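Local coordinates for transcriptional regulator (Methanobacterium thermoautotrophicum, PDB 3BPV), which probably binds DNA as a dimeric transcriptional repressor of the MarR family, through a winged-helix domain in each subunit, at residues 29-34 with 61-66; 44-49 with 85-90; 70-75 with 90-95. All coordinates share one frame; numbering follows the deposited sequence.

Contact 1. Residues 29-34 with 61-66; sequences DAQVAC and ARTLRR
T63 puts its methyl group against helix 29-40, and the van der Waals packing round this methyl is the centre of the contact. CG2 touches a backbone carbonyl, 3.6 Å from A30 O, and lies 3.7 Å from Q31 CA, and C34 SG approaches the same methyl at 3.8 Å. The rotation about CA-CB explains this: with CG2 anti to the backbone N and OG1 anti to the carbonyl carbon (chi1 -60°), the carbon branch faces the other helix while the hydroxyl turns back to hydrogen-bond T59 O, one turn earlier in its own helix. An apolar touch lies beside it, where C34 CB meets L64 CD2 at 4.1 Å; F53 and L49 of helix 46-53 also pack on C34.

The polar side of the contact is contact without bonding. Q31 runs extended past CG and crosses the R66 side chain at about a right angle, so that NE2 stands 3.2 Å above one face of the guanidinium, offset toward its rim. The amide and guanidinium planes are 43° apart, too far from parallel for a flat stack. Since NE2 and the guanidinium nitrogens are all donors, no hydrogen bond joins them; NE2 spends its hydrogens on N26 O and T28 OG1 instead. The oxygen end of the amide rests on aliphatic carbon, Q31 OE1 lying 3.6 Å from R66 CB. Thus the loop before helix 29-40 fixes the amide that R66 lies against.

The segment axes approach to 9.3 Å and cross at -79°, with Q31 and T63 nearest in backbone. Helix 29-40 is the first helix of the winged-helix core and crosses helix 57-69, the second helix of the helix-turn-helix that begins with helix 46-53; helix 57-69 is probably the recognition helix, as in other MarR proteins.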
loop_
_atom_site.group_PDB
_atom_site.type_symbol
_atom_site.label_atom_id
_atom_site.label_comp_id
_atom_site.label_asym_id
_atom_site.label_seq_id
_atom_site.Cartn_x
_atom_site.Cartn_y
_atom_site.Cartn_z
ATOM N N ASP A 29 4.366 -4.992 -7.237
ATOM C CA ASP A 29 4.841 -4.310 -6.046
ATOM C C ASP A 29 4.716 -5.206 -4.813
ATOM O O ASP A 29 5.651 -5.324 -4.025
ATOM C CB ASP A 29 4.023 -3.032 -5.855
ATOM C CG ASP A 29 4.551 -2.153 -4.758
ATOM O OD1 ASP A 29 4.744 -2.649 -3.629
ATOM O OD2 ASP A 29 4.760 -0.954 -5.028
ATOM N N ALA A 30 3.561 -5.833 -4.641
ATOM C CA ALA A 30 3.335 -6.696 -3.487
ATOM C C ALA A 30 4.336 -7.848 -3.429
ATOM O O ALA A 30 4.835 -8.195 -2.354
ATOM C CB ALA A 30 1.908 -7.236 -3.511
ATOM N N GLN A 31 4.632 -8.458 -4.572
ATOM C CA GLN A 31 5.593 -9.560 -4.598
ATOM C C GLN A 31 7.002 -9.070 -4.293
ATOM O O GLN A 31 7.751 -9.735 -3.579
ATOM C CB GLN A 31 5.600 -10.251 -5.959
ATOM C CG GLN A 31 4.355 -11.028 -6.301
ATOM C CD GLN A 31 4.466 -11.641 -7.673
ATOM O OE1 GLN A 31 5.192 -12.609 -7.870
ATOM N NE2 GLN A 31 3.764 -11.062 -8.638
ATOM N N VAL A 32 7.374 -7.920 -4.841
ATOM C CA VAL A 32 8.697 -7.377 -4.582
ATOM C C VAL A 32 8.870 -7.105 -3.090
ATOM O O VAL A 32 9.915 -7.411 -2.516
ATOM C CB VAL A 32 8.931 -6.070 -5.375
ATOM C CG1 VAL A 32 10.178 -5.352 -4.861
ATOM C CG2 VAL A 32 9.094 -6.391 -6.849
ATOM N N ALA A 33 7.854 -6.539 -2.455
ATOM C CA ALA A 33 7.939 -6.240 -1.030
ATOM C C ALA A 33 8.186 -7.515 -0.239
ATOM O O ALA A 33 9.049 -7.541 0.639
ATOM C CB ALA A 33 6.653 -5.569 -0.558
ATOM N N CYS A 34 7.435 -8.569 -0.548
ATOM C CA CYS A 34 7.606 -9.842 0.148
ATOM C C CYS A 34 8.994 -10.421 -0.119
ATOM O O CYS A 34 9.670 -10.899 0.794
ATOM C CB CYS A 34 6.550 -10.852 -0.305
ATOM S SG CYS A 34 4.912 -10.556 0.388
ATOM N N ALA A 61 -1.133 -14.807 1.069
ATOM C CA ALA A 61 -1.069 -16.168 0.552
ATOM C C ALA A 61 -0.962 -16.190 -0.971
ATOM O O ALA A 61 -0.151 -16.929 -1.529
ATOM C CB ALA A 61 -2.296 -16.958 1.003
ATOM N N ARG A 62 -1.787 -15.388 -1.637
ATOM C CA ARG A 62 -1.769 -15.331 -3.095
ATOM C C ARG A 62 -0.473 -14.707 -3.598
ATOM O O ARG A 62 0.077 -15.144 -4.602
ATOM C CB ARG A 62 -2.971 -14.543 -3.615
ATOM C CG ARG A 62 -4.310 -15.190 -3.285
ATOM C CD ARG A 62 -5.442 -14.597 -4.114
ATOM N NE ARG A 62 -5.329 -14.992 -5.516
ATOM C CZ ARG A 62 -5.833 -16.111 -6.025
ATOM N NH1 ARG A 62 -6.506 -16.961 -5.259
ATOM N NH2 ARG A 62 -5.648 -16.390 -7.307
ATOM N N THR A 63 0.015 -13.684 -2.906
ATOM C CA THR A 63 1.258 -13.036 -3.303
ATOM C C THR A 63 2.439 -14.007 -3.213
ATOM O O THR A 63 3.273 -14.091 -4.124
ATOM C CB THR A 63 1.528 -11.815 -2.404
ATOM O OG1 THR A 63 0.441 -10.890 -2.535
ATOM C CG2 THR A 63 2.823 -11.127 -2.786
ATOM N N LEU A 64 2.509 -14.747 -2.113
ATOM C CA LEU A 64 3.584 -15.704 -1.922
ATOM C C LEU A 64 3.474 -16.870 -2.905
ATOM O O LEU A 64 4.486 -17.380 -3.380
ATOM C CB LEU A 64 3.575 -16.211 -0.479
ATOM C CG LEU A 64 3.912 -15.147 0.567
ATOM C CD1 LEU A 64 3.695 -15.733 1.953
ATOM C CD2 LEU A 64 5.354 -14.677 0.397
ATOM N N ARG A 65 2.252 -17.284 -3.227
ATOM C CA ARG A 65 2.072 -18.380 -4.172
ATOM C C ARG A 65 2.647 -17.979 -5.530
ATOM O O ARG A 65 3.301 -18.780 -6.198
ATOM C CB ARG A 65 0.586 -18.732 -4.300
ATOM C CG ARG A 65 0.318 -19.999 -5.099
ATOM C CD ARG A 65 -1.157 -20.376 -5.059
ATOM N NE ARG A 65 -1.619 -20.612 -3.694
ATOM C CZ ARG A 65 -2.840 -21.034 -3.380
ATOM N NH1 ARG A 65 -3.730 -21.272 -4.334
ATOM N NH2 ARG A 65 -3.171 -21.222 -2.110
ATOM N N ARG A 66 2.415 -16.736 -5.936
ATOM C CA ARG A 66 2.939 -16.255 -7.209
ATOM C C ARG A 66 4.468 -16.247 -7.200
ATOM O O ARG A 66 5.102 -16.610 -8.193
ATOM C CB ARG A 66 2.398 -14.853 -7.505
ATOM C CG ARG A 66 0.891 -14.832 -7.730
ATOM C CD ARG A 66 0.369 -13.432 -7.967
ATOM N NE ARG A 66 0.879 -12.847 -9.203
ATOM C CZ ARG A 66 0.532 -11.645 -9.655
ATOM N NH1 ARG A 66 -0.327 -10.902 -8.972
ATOM N NH2 ARG A 66 1.039 -11.190 -10.790
#

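Contact 2. Residues 44-49 with 85-90; sequences IKQDEL and YILEVT
I44, K45 and Q46 dock on strand 84-89 through backbone bonds: L87 N donates to I44 O at 2.9 Å and Q46 N to Y85 O at 2.7 Å. These flank K45 and I86, an antiparallel, non-hydrogen-bonded pair whose CA atoms are 4.5 Å apart.

The side chains sort to two sides. K45, bent at chi2 (66°), lies alongside I86, both pointing the same way, with K45 CG 3.7 Å from I86 CD1; the modelled approach farther along the lysine is too short to trust. With an alanine in place of K45, I86 CD1 is likely to be left barer on the side where the aliphatic chain now lies. L87 goes the other way: its CG stands anti to the carbonyl carbon (chi1 -51°), which carries CD1 to 3.7 Å from Q46 CA and 3.8 Å from L49 CD2. L49 and L87 cross at about a right angle, and L64 of helix 57-69 packs on both.

K45 is the N-cap of helix 46-53, and its N donates to E48 OE1 at 2.9 Å, three residues on in the first turn. One water accepts from D47 N and Y85 N and donates to D47 OD1, tying the first turn to the strand; R84 completes a salt bridge with that carboxylate.

A single bridge just before helix 46-53, added to the hairpin of strands 73-78 and 84-89, matches the short first strand of the winged-helix fold.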
loop_
_atom_site.group_PDB
_atom_site.type_symbol
_atom_site.label_atom_id
_atom_site.label_comp_id
_atom_site.label_asym_id
_atom_site.label_seq_id
_atom_site.Cartn_x
_atom_site.Cartn_y
_atom_site.Cartn_z
ATOM N N ILE A 44 12.182 -16.617 7.726
ATOM C CA ILE A 44 11.035 -15.997 8.369
ATOM C C ILE A 44 9.799 -16.859 8.099
ATOM O O ILE A 44 9.630 -17.395 7.004
ATOM C CB ILE A 44 10.806 -14.555 7.832
ATOM C CG1 ILE A 44 9.703 -13.865 8.638
ATOM C CG2 ILE A 44 10.443 -14.594 6.351
ATOM C CD1 ILE A 44 9.513 -12.394 8.293
ATOM N N LYS A 45 8.952 -17.007 9.115
ATOM C CA LYS A 45 7.727 -17.792 8.975
ATOM C C LYS A 45 6.723 -16.984 8.162
ATOM O O LYS A 45 6.694 -15.754 8.245
ATOM C CB LYS A 45 7.120 -18.110 10.347
ATOM C CG LYS A 45 7.665 -19.357 11.040
ATOM C CD LYS A 45 9.121 -19.218 11.435
ATOM C CE LYS A 45 9.558 -20.421 12.257
ATOM N NZ LYS A 45 11.003 -20.364 12.590
ATOM N N GLN A 46 5.899 -17.676 7.383
ATOM C CA GLN A 46 4.896 -16.999 6.578
ATOM C C GLN A 46 3.973 -16.181 7.465
ATOM O O GLN A 46 3.618 -15.060 7.113
ATOM C CB GLN A 46 4.068 -18.003 5.775
ATOM C CG GLN A 46 2.961 -17.354 4.942
ATOM C CD GLN A 46 2.294 -18.332 3.995
ATOM O OE1 GLN A 46 2.933 -19.256 3.493
ATOM N NE2 GLN A 46 1.009 -18.119 3.726
ATOM N N ASP A 47 3.582 -16.727 8.614
ATOM C CA ASP A 47 2.694 -15.986 9.496
ATOM C C ASP A 47 3.389 -14.760 10.074
ATOM O O ASP A 47 2.732 -13.772 10.393
ATOM C CB ASP A 47 2.135 -16.877 10.619
ATOM C CG ASP A 47 3.212 -17.458 11.512
ATOM O OD1 ASP A 47 3.707 -18.561 11.205
ATOM O OD2 ASP A 47 3.556 -16.811 12.519
ATOM N N GLU A 48 4.716 -14.811 10.202
ATOM C CA GLU A 48 5.471 -13.673 10.726
ATOM C C GLU A 48 5.551 -12.589 9.653
ATOM O O GLU A 48 5.511 -11.392 9.957
ATOM C CB GLU A 48 6.878 -14.110 11.156
ATOM C CG GLU A 48 6.868 -15.160 12.260
ATOM C CD GLU A 48 8.253 -15.616 12.672
ATOM O OE1 GLU A 48 9.090 -15.895 11.784
ATOM O OE2 GLU A 48 8.497 -15.712 13.894
ATOM N N LEU A 49 5.664 -13.008 8.396
ATOM C CA LEU A 49 5.705 -12.054 7.297
ATOM C C LEU A 49 4.325 -11.391 7.209
ATOM O O LEU A 49 4.232 -10.181 7.008
ATOM C CB LEU A 49 6.030 -12.765 5.984
ATOM C CG LEU A 49 6.271 -11.856 4.776
ATOM C CD1 LEU A 49 7.564 -11.083 4.987
ATOM C CD2 LEU A 49 6.360 -12.683 3.499
ATOM N N TYR A 85 4.904 -22.151 8.229
ATOM C CA TYR A 85 5.750 -22.373 7.060
ATOM C C TYR A 85 6.953 -21.439 7.022
ATOM O O TYR A 85 6.846 -20.255 7.348
ATOM C CB TYR A 85 4.911 -22.220 5.789
ATOM C CG TYR A 85 3.903 -23.332 5.657
ATOM C CD1 TYR A 85 4.243 -24.535 5.042
ATOM C CD2 TYR A 85 2.642 -23.223 6.241
ATOM C CE1 TYR A 85 3.359 -25.604 5.020
ATOM C CE2 TYR A 85 1.750 -24.290 6.225
ATOM C CZ TYR A 85 2.117 -25.478 5.615
ATOM O OH TYR A 85 1.259 -26.553 5.618
ATOM N N ILE A 86 8.095 -21.988 6.617
ATOM C CA ILE A 86 9.345 -21.245 6.536
ATOM C C ILE A 86 9.581 -20.749 5.118
ATOM O O ILE A 86 9.440 -21.504 4.157
ATOM C CB ILE A 86 10.539 -22.139 6.948
ATOM C CG1 ILE A 86 10.262 -22.781 8.309
ATOM C CG2 ILE A 86 11.817 -21.322 6.983
ATOM C CD1 ILE A 86 9.964 -21.798 9.405
ATOM N N LEU A 87 9.957 -19.481 4.994
ATOM C CA LEU A 87 10.205 -18.893 3.682
ATOM C C LEU A 87 11.666 -18.538 3.478
ATOM O O LEU A 87 12.344 -18.101 4.400
ATOM C CB LEU A 87 9.379 -17.615 3.506
ATOM C CG LEU A 87 7.888 -17.731 3.819
ATOM C CD1 LEU A 87 7.246 -16.357 3.792
ATOM C CD2 LEU A 87 7.233 -18.663 2.815
ATOM N N GLU A 88 12.139 -18.723 2.254
ATOM C CA GLU A 88 13.505 -18.373 1.911
ATOM C C GLU A 88 13.561 -18.024 0.434
ATOM O O GLU A 88 12.803 -18.561 -0.374
ATOM C CB GLU A 88 14.457 -19.536 2.199
ATOM C CG GLU A 88 15.918 -19.185 1.960
ATOM C CD GLU A 88 16.851 -20.337 2.271
ATOM O OE1 GLU A 88 16.834 -20.821 3.422
ATOM O OE2 GLU A 88 17.598 -20.758 1.363
ATOM N N VAL A 89 14.447 -17.101 0.087
ATOM C CA VAL A 89 14.595 -16.711 -1.304
ATOM C C VAL A 89 15.496 -17.733 -1.985
ATOM O O VAL A 89 16.498 -18.165 -1.418
ATOM C CB VAL A 89 15.229 -15.320 -1.432
ATOM C CG1 VAL A 89 15.326 -14.931 -2.895
ATOM C CG2 VAL A 89 14.401 -14.307 -0.667
ATOM N N THR A 90 15.119 -18.135 -3.190
ATOM C CA THR A 90 15.901 -19.102 -3.946
ATOM C C THR A 90 17.082 -18.374 -4.572
ATOM O O THR A 90 17.183 -17.151 -4.489
ATOM C CB THR A 90 15.082 -19.712 -5.080
ATOM O OG1 THR A 90 14.682 -18.664 -5.971
ATOM C CG2 THR A 90 13.851 -20.429 -4.536
HETATM O O HOH W 1 3.492 -19.669 8.866
#

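Contact 3. Residues 70-75 with 90-95; sequences SGFIER and TRRGEE
T90 meets the turn at G71 and F72 in a polar, largely backbone contact at the base of the wing, where the chain enters strand 73-78 from helix 57-69 and leaves strand 84-89 for helix 91-95. Two bonds define it. T90 N donates to F72 O at 3.0 Å, from well above the carbonyl plane, and T90 OG1 donates to G71 O at 2.7 Å. The same hydroxyl accepts from G93 N at 3.0 Å, capping helix 91-95; one hydroxyl thus links the turn after helix 57-69 to the first turn of helix 91-95. With OG1 between the backbone N and the carbonyl carbon (chi1 61°), the hydroxyl can reach both partners while CG2 turns to the strand, 3.6 Å from I73 C.

G93 comes close enough for its CA to lie 3.6 Å from F72 O; a CB there would collide with that oxygen. G71, with positive phi, ends helix 57-69 in a Schellman motif, which places its carbonyl before T90.

R92, bent at chi2, sets NH1 at the edge of the F72 ring, 3.1 Å from CE1. Because NH1 lies in the ring plane and not over a face, this is not a cation-pi contact; the planes are 59° apart. S70 O sits over the centre of one ring face, while L35, L67 and I96 also touch F72.

The T90 N-cap bonded to the Schellman turn joins the two ends of the hairpin at the base of the wing of this winged-helix domain.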
loop_
_atom_site.group_PDB
_atom_site.type_symbol
_atom_site.label_atom_id
_atom_site.label_comp_id
_atom_site.label_asym_id
_atom_site.label_seq_id
_atom_site.Cartn_x
_atom_site.Cartn_y
_atom_site.Cartn_z
ATOM N N SER A 70 6.821 -18.685 -9.621
ATOM C CA SER A 70 7.862 -18.115 -10.468
ATOM C C SER A 70 9.252 -18.621 -10.082
ATOM O O SER A 70 10.232 -18.352 -10.779
ATOM C CB SER A 70 7.824 -16.590 -10.391
ATOM O OG SER A 70 6.597 -16.091 -10.900
ATOM N N GLY A 71 9.328 -19.347 -8.969
ATOM C CA GLY A 71 10.595 -19.894 -8.513
ATOM C C GLY A 71 11.518 -18.922 -7.799
ATOM O O GLY A 71 12.729 -19.147 -7.737
ATOM N N PHE A 72 10.967 -17.846 -7.247
ATOM C CA PHE A 72 11.789 -16.860 -6.550
ATOM C C PHE A 72 11.919 -17.126 -5.060
ATOM O O PHE A 72 12.829 -16.618 -4.413
ATOM C CB PHE A 72 11.246 -15.447 -6.775
ATOM C CG PHE A 72 11.238 -15.025 -8.215
ATOM C CD1 PHE A 72 12.349 -15.247 -9.025
ATOM C CD2 PHE A 72 10.124 -14.399 -8.761
ATOM C CE1 PHE A 72 12.346 -14.853 -10.360
ATOM C CE2 PHE A 72 10.113 -13.999 -10.093
ATOM C CZ PHE A 72 11.225 -14.227 -10.894
ATOM N N ILE A 73 10.996 -17.899 -4.506
ATOM C CA ILE A 73 11.077 -18.240 -3.091
ATOM C C ILE A 73 10.683 -19.690 -2.909
ATOM O O ILE A 73 10.053 -20.289 -3.781
ATOM C CB ILE A 73 10.141 -17.380 -2.189
ATOM C CG1 ILE A 73 8.670 -17.685 -2.498
ATOM C CG2 ILE A 73 10.463 -15.909 -2.357
ATOM C CD1 ILE A 73 7.682 -17.042 -1.525
ATOM N N GLU A 74 11.061 -20.246 -1.767
ATOM C CA GLU A 74 10.734 -21.618 -1.438
ATOM C C GLU A 74 10.014 -21.596 -0.100
ATOM O O GLU A 74 10.303 -20.759 0.758
ATOM C CB GLU A 74 12.005 -22.467 -1.346
ATOM C CG GLU A 74 12.999 -21.994 -0.300
ATOM C CD GLU A 74 14.182 -22.930 -0.162
ATOM O OE1 GLU A 74 13.965 -24.112 0.177
ATOM O OE2 GLU A 74 15.325 -22.486 -0.396
ATOM N N ARG A 75 9.076 -22.519 0.068
ATOM C CA ARG A 75 8.294 -22.615 1.290
ATOM C C ARG A 75 8.350 -24.043 1.820
ATOM O O ARG A 75 8.094 -24.995 1.085
ATOM C CB ARG A 75 6.846 -22.223 0.995
ATOM C CG ARG A 75 5.893 -22.362 2.160
ATOM C CD ARG A 75 4.463 -22.297 1.662
ATOM N NE ARG A 75 3.492 -22.382 2.747
ATOM C CZ ARG A 75 2.191 -22.573 2.567
ATOM N NH1 ARG A 75 1.702 -22.702 1.341
ATOM N NH2 ARG A 75 1.377 -22.632 3.611
ATOM N N THR A 90 15.119 -18.135 -3.190
ATOM C CA THR A 90 15.901 -19.102 -3.946
ATOM C C THR A 90 17.082 -18.374 -4.572
ATOM O O THR A 90 17.183 -17.151 -4.489
ATOM C CB THR A 90 15.082 -19.712 -5.080
ATOM O OG1 THR A 90 14.682 -18.664 -5.971
ATOM C CG2 THR A 90 13.851 -20.429 -4.536
ATOM N N ARG A 91 17.976 -19.129 -5.202
ATOM C CA ARG A 91 19.131 -18.528 -5.855
ATOM C C ARG A 91 18.618 -17.610 -6.957
ATOM O O ARG A 91 19.128 -16.507 -7.154
ATOM C CB ARG A 91 20.020 -19.613 -6.460
ATOM C CG ARG A 91 21.218 -19.071 -7.216
ATOM C CD ARG A 91 22.211 -18.362 -6.303
ATOM N NE ARG A 91 22.894 -19.285 -5.397
ATOM C CZ ARG A 91 22.393 -19.724 -4.245
ATOM N NH1 ARG A 91 21.197 -19.325 -3.838
ATOM N NH2 ARG A 91 23.091 -20.570 -3.499
ATOM N N ARG A 92 17.597 -18.081 -7.666
ATOM C CA ARG A 92 16.980 -17.327 -8.751
ATOM C C ARG A 92 16.447 -16.003 -8.209
ATOM O O ARG A 92 16.607 -14.955 -8.833
ATOM C CB ARG A 92 15.838 -18.149 -9.353
ATOM C CG ARG A 92 15.125 -17.516 -10.540
ATOM C CD ARG A 92 16.011 -17.476 -11.777
ATOM N NE ARG A 92 15.244 -17.221 -12.997
ATOM C CZ ARG A 92 14.602 -16.089 -13.265
ATOM N NH1 ARG A 92 14.625 -15.085 -12.403
ATOM N NH2 ARG A 92 13.928 -15.963 -14.401
ATOM N N GLY A 93 15.813 -16.058 -7.041
ATOM C CA GLY A 93 15.275 -14.854 -6.432
ATOM C C GLY A 93 16.346 -13.858 -6.022
ATOM O O GLY A 93 16.189 -12.654 -6.215
ATOM N N GLU A 94 17.439 -14.351 -5.450
ATOM C CA GLU A 94 18.523 -13.474 -5.022
ATOM C C GLU A 94 19.200 -12.809 -6.216
ATOM O O GLU A 94 19.710 -11.696 -6.114
ATOM C CB GLU A 94 19.569 -14.268 -4.234
ATOM C CG GLU A 94 19.014 -15.043 -3.059
ATOM C CD GLU A 94 20.098 -15.737 -2.262
ATOM O OE1 GLU A 94 20.842 -16.553 -2.848
ATOM O OE2 GLU A 94 20.208 -15.465 -1.048
ATOM N N GLU A 95 19.186 -13.486 -7.357
ATOM C CA GLU A 95 19.834 -12.949 -8.542
ATOM C C GLU A 95 19.076 -11.833 -9.250
ATOM O O GLU A 95 19.661 -11.100 -10.046
ATOM C CB GLU A 95 20.157 -14.098 -9.495
ATOM C CG GLU A 95 21.115 -15.092 -8.845
ATOM C CD GLU A 95 21.265 -16.384 -9.606
ATOM O OE1 GLU A 95 20.247 -16.918 -10.087
ATOM O OE2 GLU A 95 22.406 -16.883 -9.705
#

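The three contacts have centres about 12 Å from one another, forming a compact cluster within one winged-helix domain. Contacts 1 and 2 interlock along the chain, as do contacts 2 and 3, whereas contact 1 closes before contact 3 opens. Helix 57-69 joins the first two through L64, whose CD1 lies 4.0 Å from L87 CD1, and leads into strand 73-78 of the third; L64 O also packs on I73 CD1. Contacts 2 and 3 share T90 and the antiparallel hairpin, with E88 O 2.8 Å from E74 N. The probable recognition helix and the wing are thereby held in one packed unit, consistent with joint presentation to DNA.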